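PDB 5AWV: putative hexose oxidase from Nonomuraea sp. ATCC 39727, which probably oxidises the sugar of a glycopeptide antibiotic with covalently bound FAD, and binds teicoplanin in this crystal. Local coordinates for residues T249-W259 with F309-T318; F267-Y278 with G290-G298. All coordinates share one frame; numbering follows the deposited sequence.

Contact 1 (T249-W259 with F309-T318); sequences TLLTSTVTFDW and FMMPIQVDAT
Phe309 is clasped at one end of this antiparallel strand pair by Phe257 and Trp259. Its ring, swung out anti to the backbone N (chi1 -163°), receives Phe257 CB over one face, 3.9 Å from the ring centroid, a CH-pi contact. The planes of the Phe257 and Phe309 rings are inclined at 44°, with CD2 of Phe257 3.7 Å from CD1 of Phe309. Trp259 closes the cluster: Phe309 CD2 sits over the middle of the indole face, 3.4 Å from Trp259 CE2, and the two planes are inclined at 46°. A water accepts the N-H of Phe309 and lies 2.8 Å from Phe257 O, to which it probably donates.

From there the backbones run in register, hydrogen-bonded pairs alternating with non-hydrogen-bonded ones. Leu251 and Val315, Ser253 and Ile313, and Val255 and Met311 are each joined by two backbone bonds. Pro312 has no N-H, but it falls in a non-hydrogen-bonded pair with Thr254, where none is needed for the pairing. Side chains alternate between two faces. On one, Val255 CG2 touches both Met311 CE and Ile313 CD1; on the other, Thr254 sets CG2 against Met310 SD at 3.9 Å, while its OG1 bonds to the backbone of the bound peptide. Around the last bond, Ala317 N to Thr249 O, the strand ends in an Asx turn, Asp316 OD1 accepting from Thr318 N.

Strand 340-349 flanks 249-257 and strand 291-298 flanks 309-316, placing the pair inside the antiparallel sheet. Helix 322-334 covers the face carrying Leu251, Met311 and Ile313; the face carrying Thr254 and Pro312 meets the bound peptide.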
loop_
_atom_site.group_PDB
_atom_site.type_symbol
_atom_site.label_atom_id
_atom_site.label_comp_id
_atom_site.label_asym_id
_atom_site.label_seq_id
_atom_site.Cartn_x
_atom_site.Cartn_y
_atom_site.Cartn_z
ATOM N N THR A 249 15.041 17.307 7.683
ATOM C CA THR A 249 14.927 17.976 6.406
ATOM C C THR A 249 15.504 17.143 5.277
ATOM O O THR A 249 16.348 16.282 5.517
ATOM C CB THR A 249 15.654 19.335 6.382
ATOM O OG1 THR A 249 17.000 19.103 6.588
ATOM C CG2 THR A 249 15.200 20.265 7.491
ATOM N N LEU A 250 14.950 17.390 4.083
ATOM C CA LEU A 250 15.363 16.772 2.846
ATOM C C LEU A 250 15.866 17.850 1.897
ATOM O O LEU A 250 15.279 18.966 1.843
ATOM C CB LEU A 250 14.173 16.065 2.204
ATOM C CG LEU A 250 13.606 14.912 3.052
ATOM C CD1 LEU A 250 12.205 14.565 2.536
ATOM C CD2 LEU A 250 14.474 13.660 3.006
ATOM N N LEU A 251 16.929 17.541 1.190
ATOM C CA LEU A 251 17.247 18.290 -0.013
ATOM C C LEU A 251 16.596 17.650 -1.224
ATOM O O LEU A 251 16.724 16.443 -1.480
ATOM C CB LEU A 251 18.788 18.359 -0.109
ATOM C CG LEU A 251 19.548 19.467 -0.798
ATOM C CD1 LEU A 251 19.123 20.853 -0.287
ATOM C CD2 LEU A 251 21.053 19.241 -0.556
ATOM N N THR A 252 15.858 18.436 -1.965
ATOM C CA THR A 252 15.089 17.955 -3.098
ATOM C C THR A 252 15.389 18.705 -4.415
ATOM O O THR A 252 15.705 19.897 -4.409
ATOM C CB THR A 252 13.590 18.040 -2.814
ATOM O OG1 THR A 252 13.200 19.418 -2.676
ATOM C CG2 THR A 252 13.225 17.272 -1.472
ATOM N N SER A 253 15.282 18.000 -5.517
ATOM C CA SER A 253 15.344 18.589 -6.814
ATOM C C SER A 253 14.609 17.728 -7.792
ATOM O O SER A 253 14.596 16.515 -7.619
ATOM C CB SER A 253 16.850 18.649 -7.197
ATOM O OG SER A 253 17.043 19.159 -8.510
ATOM N N THR A 254 14.025 18.299 -8.833
ATOM C CA THR A 254 13.505 17.496 -9.965
ATOM C C THR A 254 14.211 17.942 -11.235
ATOM O O THR A 254 14.150 19.117 -11.566
ATOM C CB THR A 254 11.985 17.688 -10.046
ATOM O OG1 THR A 254 11.378 17.246 -8.809
ATOM C CG2 THR A 254 11.356 17.014 -11.256
ATOM N N VAL A 255 14.921 17.033 -11.906
ATOM C CA VAL A 255 15.536 17.285 -13.200
ATOM C C VAL A 255 14.412 17.047 -14.239
ATOM O O VAL A 255 13.669 16.007 -14.173
ATOM C CB VAL A 255 16.672 16.288 -13.497
ATOM C CG1 VAL A 255 17.268 16.469 -14.896
ATOM C CG2 VAL A 255 17.768 16.358 -12.486
ATOM N N THR A 256 14.209 17.983 -15.174
ATOM C CA THR A 256 13.212 17.800 -16.227
ATOM C C THR A 256 13.881 17.503 -17.546
ATOM O O THR A 256 14.927 18.049 -17.822
ATOM C CB THR A 256 12.319 19.059 -16.268
ATOM O OG1 THR A 256 11.717 19.231 -14.965
ATOM C CG2 THR A 256 11.206 18.853 -17.186
ATOM N N PHE A 257 13.320 16.643 -18.369
ATOM C CA PHE A 257 13.848 16.354 -19.661
ATOM C C PHE A 257 12.830 16.757 -20.672
ATOM O O PHE A 257 11.643 16.778 -20.384
ATOM C CB PHE A 257 14.128 14.867 -19.810
ATOM C CG PHE A 257 15.051 14.349 -18.751
ATOM C CD1 PHE A 257 16.401 14.428 -18.909
ATOM C CD2 PHE A 257 14.552 13.813 -17.581
ATOM C CE1 PHE A 257 17.253 13.956 -17.921
ATOM C CE2 PHE A 257 15.402 13.343 -16.593
ATOM C CZ PHE A 257 16.760 13.396 -16.774
ATOM N N ASP A 258 13.270 17.011 -21.888
ATOM C CA ASP A 258 12.349 17.479 -22.909
ATOM C C ASP A 258 12.378 16.475 -24.004
ATOM O O ASP A 258 13.430 16.141 -24.534
ATOM C CB ASP A 258 12.795 18.859 -23.380
ATOM C CG ASP A 258 11.830 19.475 -24.356
ATOM O OD1 ASP A 258 10.862 18.817 -24.818
ATOM O OD2 ASP A 258 12.077 20.639 -24.696
ATOM N N TRP A 259 11.236 15.930 -24.327
ATOM C CA TRP A 259 11.163 14.943 -25.421
ATOM C C TRP A 259 11.566 15.528 -26.774
ATOM O O TRP A 259 12.246 14.870 -27.541
ATOM C CB TRP A 259 9.785 14.428 -25.593
ATOM C CG TRP A 259 9.357 13.377 -24.622
ATOM C CD1 TRP A 259 8.437 13.513 -23.630
ATOM C CD2 TRP A 259 9.798 12.017 -24.614
ATOM N NE1 TRP A 259 8.261 12.299 -23.008
ATOM C CE2 TRP A 259 9.085 11.365 -23.592
ATOM C CE3 TRP A 259 10.688 11.280 -25.411
ATOM C CZ2 TRP A 259 9.259 10.013 -23.320
ATOM C CZ3 TRP A 259 10.889 9.925 -25.138
ATOM C CH2 TRP A 259 10.169 9.304 -24.110
ATOM N N PHE A 309 8.376 13.857 -18.353
ATOM C CA PHE A 309 9.649 13.214 -18.432
ATOM C C PHE A 309 10.520 13.939 -17.433
ATOM O O PHE A 309 10.968 15.059 -17.691
ATOM C CB PHE A 309 10.171 13.359 -19.866
ATOM C CG PHE A 309 11.289 12.406 -20.241
ATOM C CD1 PHE A 309 12.044 11.662 -19.278
ATOM C CD2 PHE A 309 11.647 12.276 -21.560
ATOM C CE1 PHE A 309 13.065 10.886 -19.660
ATOM C CE2 PHE A 309 12.635 11.398 -21.953
ATOM C CZ PHE A 309 13.358 10.686 -21.000
ATOM N N MET A 310 10.698 13.346 -16.225
ATOM C CA MET A 310 11.340 14.026 -15.140
ATOM C C MET A 310 11.892 13.043 -14.098
ATOM O O MET A 310 11.547 11.883 -14.121
ATOM C CB MET A 310 10.353 14.950 -14.494
ATOM C CG MET A 310 9.097 14.272 -14.053
ATOM S SD MET A 310 8.237 15.413 -12.980
ATOM C CE MET A 310 6.731 14.489 -12.982
ATOM N N MET A 311 12.701 13.544 -13.184
ATOM C CA MET A 311 13.388 12.711 -12.192
ATOM C C MET A 311 13.422 13.461 -10.901
ATOM O O MET A 311 14.346 14.244 -10.643
ATOM C CB MET A 311 14.768 12.280 -12.669
ATOM C CG MET A 311 15.465 11.348 -11.721
ATOM S SD MET A 311 17.096 10.780 -12.246
ATOM C CE MET A 311 18.072 12.205 -11.758
ATOM N N PRO A 312 12.393 13.282 -10.085
ATOM C CA PRO A 312 12.515 13.850 -8.738
ATOM C C PRO A 312 13.610 13.121 -7.946
ATOM O O PRO A 312 13.812 11.865 -8.112
ATOM C CB PRO A 312 11.107 13.617 -8.103
ATOM C CG PRO A 312 10.258 13.225 -9.261
ATOM C CD PRO A 312 11.086 12.688 -10.352
ATOM N N ILE A 313 14.285 13.859 -7.095
ATOM C CA ILE A 313 15.321 13.334 -6.235
ATOM C C ILE A 313 15.149 13.917 -4.836
ATOM O O ILE A 313 14.833 15.121 -4.666
ATOM C CB ILE A 313 16.713 13.749 -6.734
ATOM C CG1 ILE A 313 16.827 13.503 -8.225
ATOM C CG2 ILE A 313 17.835 13.104 -5.938
ATOM C CD1 ILE A 313 17.975 14.286 -8.821
ATOM N N GLN A 314 15.446 13.113 -3.829
ATOM C CA GLN A 314 15.594 13.655 -2.498
ATOM C C GLN A 314 16.697 13.029 -1.754
ATOM O O GLN A 314 16.996 11.822 -1.934
ATOM C CB GLN A 314 14.267 13.500 -1.757
ATOM C CG GLN A 314 13.811 12.111 -1.598
ATOM C CD GLN A 314 12.458 11.989 -0.802
ATOM O OE1 GLN A 314 12.421 11.446 0.282
ATOM N NE2 GLN A 314 11.426 12.492 -1.356
ATOM N N VAL A 315 17.307 13.792 -0.872
ATOM C CA VAL A 315 18.363 13.276 -0.028
ATOM C C VAL A 315 18.152 13.766 1.375
ATOM O O VAL A 315 17.738 14.908 1.576
ATOM C CB VAL A 315 19.733 13.800 -0.522
ATOM C CG1 VAL A 315 20.908 13.189 0.218
ATOM C CG2 VAL A 315 19.852 13.446 -1.979
ATOM N N ASP A 316 18.400 12.882 2.333
ATOM C CA ASP A 316 18.479 13.225 3.746
ATOM C C ASP A 316 19.502 14.334 3.920
ATOM O O ASP A 316 20.688 14.120 3.681
ATOM C CB ASP A 316 18.916 11.973 4.520
ATOM C CG ASP A 316 19.022 12.197 6.018
ATOM O OD1 ASP A 316 18.916 13.352 6.508
ATOM O OD2 ASP A 316 19.089 11.171 6.694
ATOM N N ALA A 317 19.032 15.496 4.328
ATOM C CA ALA A 317 19.822 16.678 4.542
ATOM C C ALA A 317 20.529 16.802 5.902
ATOM O O ALA A 317 21.115 17.822 6.159
ATOM C CB ALA A 317 18.965 17.898 4.291
ATOM N N THR A 318 20.520 15.772 6.735
ATOM C CA THR A 318 21.135 15.784 8.041
ATOM C C THR A 318 22.682 15.945 7.957
ATOM O O THR A 318 23.249 16.761 8.681
ATOM C CB THR A 318 20.900 14.444 8.731
ATOM O OG1 THR A 318 19.519 14.219 8.831
ATOM C CG2 THR A 318 21.577 14.333 10.164
HETATM O O HOH W 1 9.068 16.656 -19.367
#

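Contact 2 (F267-Y278 with G290-G298); sequences FSRLLRNHGEWY and GLWSQLMIG
Helix 267-278 packs alongside strand 291-298, running nearly the opposite way, their axes at 156° and 10.8 Å apart at closest approach. His274 and Leu295 meet near the middle. The imidazole, carried anti to the backbone N (chi1 172°), offers a face to Leu295, whose CB sits 4.1 Å from the ring centroid in a CH-pi contact while CD2 lies against His274 CG; the two side chains point opposite ways and lie alongside each other. Tyr278 CD2 packs on the opposite imidazole face, so the ring is sandwiched. At its edge, in plane, a water stands 2.7 Å from His274 NE2 and donates to Ser293 O, bridging helix and strand.

One turn along the helix, Tyr278 OH and Ser293 OG share a hydrogen bond of 2.6 Å, the serine oxygen lying near the plane of the phenol ring. Trp277 CZ3 stands over the centre of the tyrosine ring, and Trp277 CH2 reaches Leu291 CD2 at 4.0 Å. Toward the other end of the helix the contact is wholly apolar. Leu271 and Ile297 meet tip to tip, CD1 to CD1 at 3.9 Å, and Ile297 CG2 abuts the in-plane edge of Phe267, 3.7 Å from CE1. Leu271 CD1 also lies over a face of that phenylalanine ring.

The same helix carries Ser268 and Arg269, which line a pocket for the bound 8-methylnonanoic acid. Every touching residue is buried, so the polar groups need partners within the protein or from bound water. Ser293 OG has a second one in His329, which tethers the tyrosine–serine pair to helix 322-334. Leu295 and Tyr278 limit the imidazole's rotation, with NE2 facing the water. The interface is thus apolar at the Phe267 end, with a buried polar patch from His274 to Tyr278 and Ser293.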
loop_
_atom_site.group_PDB
_atom_site.type_symbol
_atom_site.label_atom_id
_atom_site.label_comp_id
_atom_site.label_asym_id
_atom_site.label_seq_id
_atom_site.Cartn_x
_atom_site.Cartn_y
_atom_site.Cartn_z
ATOM N N PHE A 267 18.490 9.367 -25.401
ATOM C CA PHE A 267 17.584 8.559 -24.587
ATOM C C PHE A 267 18.281 7.337 -24.063
ATOM O O PHE A 267 18.229 7.064 -22.876
ATOM C CB PHE A 267 16.356 8.150 -25.364
ATOM C CG PHE A 267 15.332 7.421 -24.526
ATOM C CD1 PHE A 267 14.384 8.123 -23.814
ATOM C CD2 PHE A 267 15.347 6.039 -24.452
ATOM C CE1 PHE A 267 13.435 7.447 -23.028
ATOM C CE2 PHE A 267 14.407 5.371 -23.694
ATOM C CZ PHE A 267 13.434 6.078 -22.988
ATOM N N SER A 268 18.875 6.560 -24.947
ATOM C CA SER A 268 19.697 5.460 -24.528
ATOM C C SER A 268 20.834 5.799 -23.558
ATOM O O SER A 268 21.002 5.107 -22.532
ATOM C CB SER A 268 20.204 4.655 -25.720
ATOM O OG SER A 268 20.773 3.439 -25.208
ATOM N N ARG A 269 21.594 6.850 -23.836
ATOM C CA ARG A 269 22.596 7.294 -22.891
ATOM C C ARG A 269 22.035 7.587 -21.467
ATOM O O ARG A 269 22.629 7.203 -20.450
ATOM C CB ARG A 269 23.331 8.520 -23.447
ATOM C CG ARG A 269 24.460 8.996 -22.587
ATOM C CD ARG A 269 25.589 7.977 -22.530
ATOM N NE ARG A 269 26.599 8.449 -21.606
ATOM C CZ ARG A 269 27.460 9.427 -21.880
ATOM N NH1 ARG A 269 27.450 10.092 -23.054
ATOM N NH2 ARG A 269 28.357 9.764 -20.970
ATOM N N LEU A 270 20.945 8.276 -21.400
ATOM C CA LEU A 270 20.265 8.585 -20.142
ATOM C C LEU A 270 19.930 7.296 -19.301
ATOM O O LEU A 270 20.252 7.213 -18.133
ATOM C CB LEU A 270 18.963 9.366 -20.415
ATOM C CG LEU A 270 18.042 9.647 -19.208
ATOM C CD1 LEU A 270 18.718 10.492 -18.163
ATOM C CD2 LEU A 270 16.823 10.372 -19.647
ATOM N N LEU A 271 19.232 6.372 -19.919
ATOM C CA LEU A 271 18.857 5.108 -19.237
ATOM C C LEU A 271 20.052 4.280 -18.859
ATOM O O LEU A 271 20.035 3.727 -17.751
ATOM C CB LEU A 271 17.823 4.312 -20.012
ATOM C CG LEU A 271 16.398 4.760 -19.772
ATOM C CD1 LEU A 271 16.107 6.158 -20.309
ATOM C CD2 LEU A 271 15.484 3.713 -20.367
ATOM N N ARG A 272 21.164 4.311 -19.655
ATOM C CA ARG A 272 22.374 3.645 -19.245
ATOM C C ARG A 272 23.027 4.319 -18.081
ATOM O O ARG A 272 23.459 3.658 -17.158
ATOM C CB ARG A 272 23.412 3.416 -20.369
ATOM C CG ARG A 272 22.836 2.609 -21.525
ATOM C CD ARG A 272 23.839 2.450 -22.624
ATOM N NE ARG A 272 23.163 1.947 -23.846
ATOM C CZ ARG A 272 23.784 1.288 -24.818
ATOM N NH1 ARG A 272 25.121 0.992 -24.714
ATOM N NH2 ARG A 272 23.063 0.904 -25.905
ATOM N N ASN A 273 23.169 5.627 -18.152
ATOM C CA ASN A 273 23.743 6.423 -17.059
ATOM C C ASN A 273 23.042 6.100 -15.691
ATOM O O ASN A 273 23.672 5.875 -14.680
ATOM C CB ASN A 273 23.507 7.913 -17.319
ATOM C CG ASN A 273 24.451 8.545 -18.334
ATOM O OD1 ASN A 273 24.253 9.691 -18.718
ATOM N ND2 ASN A 273 25.402 7.812 -18.799
ATOM N N HIS A 274 21.740 6.252 -15.722
ATOM C CA HIS A 274 20.870 6.092 -14.582
ATOM C C HIS A 274 20.966 4.692 -14.025
ATOM O O HIS A 274 21.187 4.532 -12.864
ATOM C CB HIS A 274 19.437 6.414 -14.975
ATOM C CG HIS A 274 18.424 6.108 -13.909
ATOM N ND1 HIS A 274 17.753 4.895 -13.847
ATOM C CD2 HIS A 274 17.989 6.834 -12.849
ATOM C CE1 HIS A 274 16.953 4.880 -12.798
ATOM N NE2 HIS A 274 17.048 6.048 -12.201
ATOM N N GLY A 275 20.820 3.695 -14.878
ATOM C CA GLY A 275 20.867 2.304 -14.447
ATOM C C GLY A 275 22.179 1.889 -13.880
ATOM O O GLY A 275 22.219 1.199 -12.849
ATOM N N GLU A 276 23.283 2.274 -14.557
ATOM C CA GLU A 276 24.619 1.998 -14.064
ATOM C C GLU A 276 24.942 2.672 -12.747
ATOM O O GLU A 276 25.616 2.092 -11.905
ATOM C CB GLU A 276 25.704 2.306 -15.141
ATOM C CG GLU A 276 25.573 1.235 -16.256
ATOM C CD GLU A 276 26.341 1.488 -17.549
ATOM O OE1 GLU A 276 26.082 0.791 -18.594
ATOM O OE2 GLU A 276 27.183 2.387 -17.528
ATOM N N TRP A 277 24.470 3.911 -12.574
ATOM C CA TRP A 277 24.644 4.595 -11.309
ATOM C C TRP A 277 23.967 3.742 -10.151
ATOM O O TRP A 277 24.590 3.473 -9.129
ATOM C CB TRP A 277 24.053 6.024 -11.346
ATOM C CG TRP A 277 24.421 6.752 -10.144
ATOM C CD1 TRP A 277 25.531 7.524 -9.916
ATOM C CD2 TRP A 277 23.696 6.703 -8.899
ATOM N NE1 TRP A 277 25.511 7.970 -8.612
ATOM C CE2 TRP A 277 24.381 7.497 -7.984
ATOM C CE3 TRP A 277 22.454 6.126 -8.516
ATOM C CZ2 TRP A 277 23.941 7.665 -6.660
ATOM C CZ3 TRP A 277 22.028 6.324 -7.197
ATOM C CH2 TRP A 277 22.740 7.074 -6.304
ATOM N N TYR A 278 22.733 3.348 -10.345
ATOM C CA TYR A 278 22.025 2.461 -9.385
ATOM C C TYR A 278 22.746 1.118 -9.186
ATOM O O TYR A 278 22.786 0.663 -8.053
ATOM C CB TYR A 278 20.503 2.292 -9.661
ATOM C CG TYR A 278 19.672 3.382 -9.042
ATOM C CD1 TYR A 278 19.290 3.297 -7.714
ATOM C CD2 TYR A 278 19.375 4.548 -9.720
ATOM C CE1 TYR A 278 18.552 4.261 -7.072
ATOM C CE2 TYR A 278 18.652 5.563 -9.086
ATOM C CZ TYR A 278 18.204 5.410 -7.736
ATOM O OH TYR A 278 17.480 6.415 -7.090
ATOM N N GLY A 290 20.948 7.277 1.848
ATOM C CA GLY A 290 20.154 8.495 2.150
ATOM C C GLY A 290 19.567 9.270 0.937
ATOM O O GLY A 290 18.885 10.299 1.125
ATOM N N LEU A 291 19.721 8.712 -0.261
ATOM C CA LEU A 291 19.202 9.306 -1.500
ATOM C C LEU A 291 18.205 8.378 -2.158
ATOM O O LEU A 291 18.351 7.114 -2.182
ATOM C CB LEU A 291 20.374 9.531 -2.495
ATOM C CG LEU A 291 20.047 10.183 -3.845
ATOM C CD1 LEU A 291 21.178 11.063 -4.400
ATOM C CD2 LEU A 291 19.624 9.166 -4.913
ATOM N N TRP A 292 17.220 8.990 -2.729
ATOM C CA TRP A 292 16.261 8.314 -3.547
ATOM C C TRP A 292 15.828 9.183 -4.708
ATOM O O TRP A 292 15.743 10.396 -4.623
ATOM C CB TRP A 292 15.004 8.006 -2.693
ATOM C CG TRP A 292 13.896 7.329 -3.486
ATOM C CD1 TRP A 292 13.734 5.987 -3.758
ATOM C CD2 TRP A 292 12.762 7.981 -4.033
ATOM N NE1 TRP A 292 12.609 5.780 -4.481
ATOM C CE2 TRP A 292 11.965 6.979 -4.656
ATOM C CE3 TRP A 292 12.338 9.305 -4.068
ATOM C CZ2 TRP A 292 10.804 7.286 -5.365
ATOM C CZ3 TRP A 292 11.183 9.622 -4.804
ATOM C CH2 TRP A 292 10.402 8.611 -5.394
ATOM N N SER A 293 15.557 8.526 -5.804
ATOM C CA SER A 293 15.037 9.200 -6.986
ATOM C C SER A 293 14.169 8.298 -7.767
ATOM O O SER A 293 14.199 7.071 -7.607
ATOM C CB SER A 293 16.212 9.705 -7.850
ATOM O OG SER A 293 16.925 8.621 -8.410
ATOM N N GLN A 294 13.353 8.895 -8.605
ATOM C CA GLN A 294 12.730 8.093 -9.617
ATOM C C GLN A 294 12.670 8.723 -10.978
ATOM O O GLN A 294 12.310 9.884 -11.079
ATOM C CB GLN A 294 11.324 7.635 -9.183
ATOM C CG GLN A 294 10.264 8.618 -9.027
ATOM C CD GLN A 294 8.893 7.927 -8.714
ATOM O OE1 GLN A 294 8.820 6.839 -8.207
ATOM N NE2 GLN A 294 7.832 8.593 -9.032
ATOM N N LEU A 295 13.011 7.943 -11.971
ATOM C CA LEU A 295 13.044 8.393 -13.340
ATOM C C LEU A 295 11.733 8.110 -13.990
ATOM O O LEU A 295 11.382 6.994 -14.206
ATOM C CB LEU A 295 14.265 7.826 -14.070
ATOM C CG LEU A 295 14.432 8.211 -15.574
ATOM C CD1 LEU A 295 14.551 9.731 -15.789
ATOM C CD2 LEU A 295 15.574 7.498 -16.212
ATOM N N MET A 296 10.997 9.164 -14.319
ATOM C CA MET A 296 9.655 9.038 -14.809
ATOM C C MET A 296 9.680 9.394 -16.299
ATOM O O MET A 296 9.974 10.531 -16.632
ATOM C CB MET A 296 8.757 9.931 -14.046
ATOM C CG MET A 296 8.718 9.631 -12.501
ATOM S SD MET A 296 8.106 11.027 -11.533
ATOM C CE MET A 296 6.396 10.712 -11.826
ATOM N N ILE A 297 9.457 8.398 -17.138
ATOM C CA ILE A 297 9.591 8.505 -18.565
ATOM C C ILE A 297 8.152 8.450 -19.069
ATOM O O ILE A 297 7.648 7.401 -19.465
ATOM C CB ILE A 297 10.447 7.421 -19.171
ATOM C CG1 ILE A 297 11.790 7.280 -18.463
ATOM C CG2 ILE A 297 10.664 7.677 -20.661
ATOM C CD1 ILE A 297 12.479 6.001 -18.800
ATOM N N GLY A 298 7.524 9.621 -19.083
ATOM C CA GLY A 298 6.118 9.760 -19.387
ATOM C C GLY A 298 5.865 10.793 -20.477
ATOM O O GLY A 298 6.735 11.617 -20.764
HETATM O O HOH W 2 15.430 6.008 -9.985
#

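In the fold
From the N-terminal side, strand 249-257 comes first, and helix 264-280 follows it. The chain then turns back as strand 291-298, closing the short loop of contact 2, and continues into strand 309-316, which pairs with 249-257 to close the longer loop of contact 1. Contact 2 is therefore nested inside contact 1. Strands 309-316 and 291-298 are neighbours in one antiparallel sheet, joined by backbone hydrogen bonds, Met310 O with Met296 N among them; Trp259 NE1 probably bonds to Gly298 O as well. Contact 1 thus builds part of the sheet from within, whereas contact 2 fastens helix 264-280 onto it.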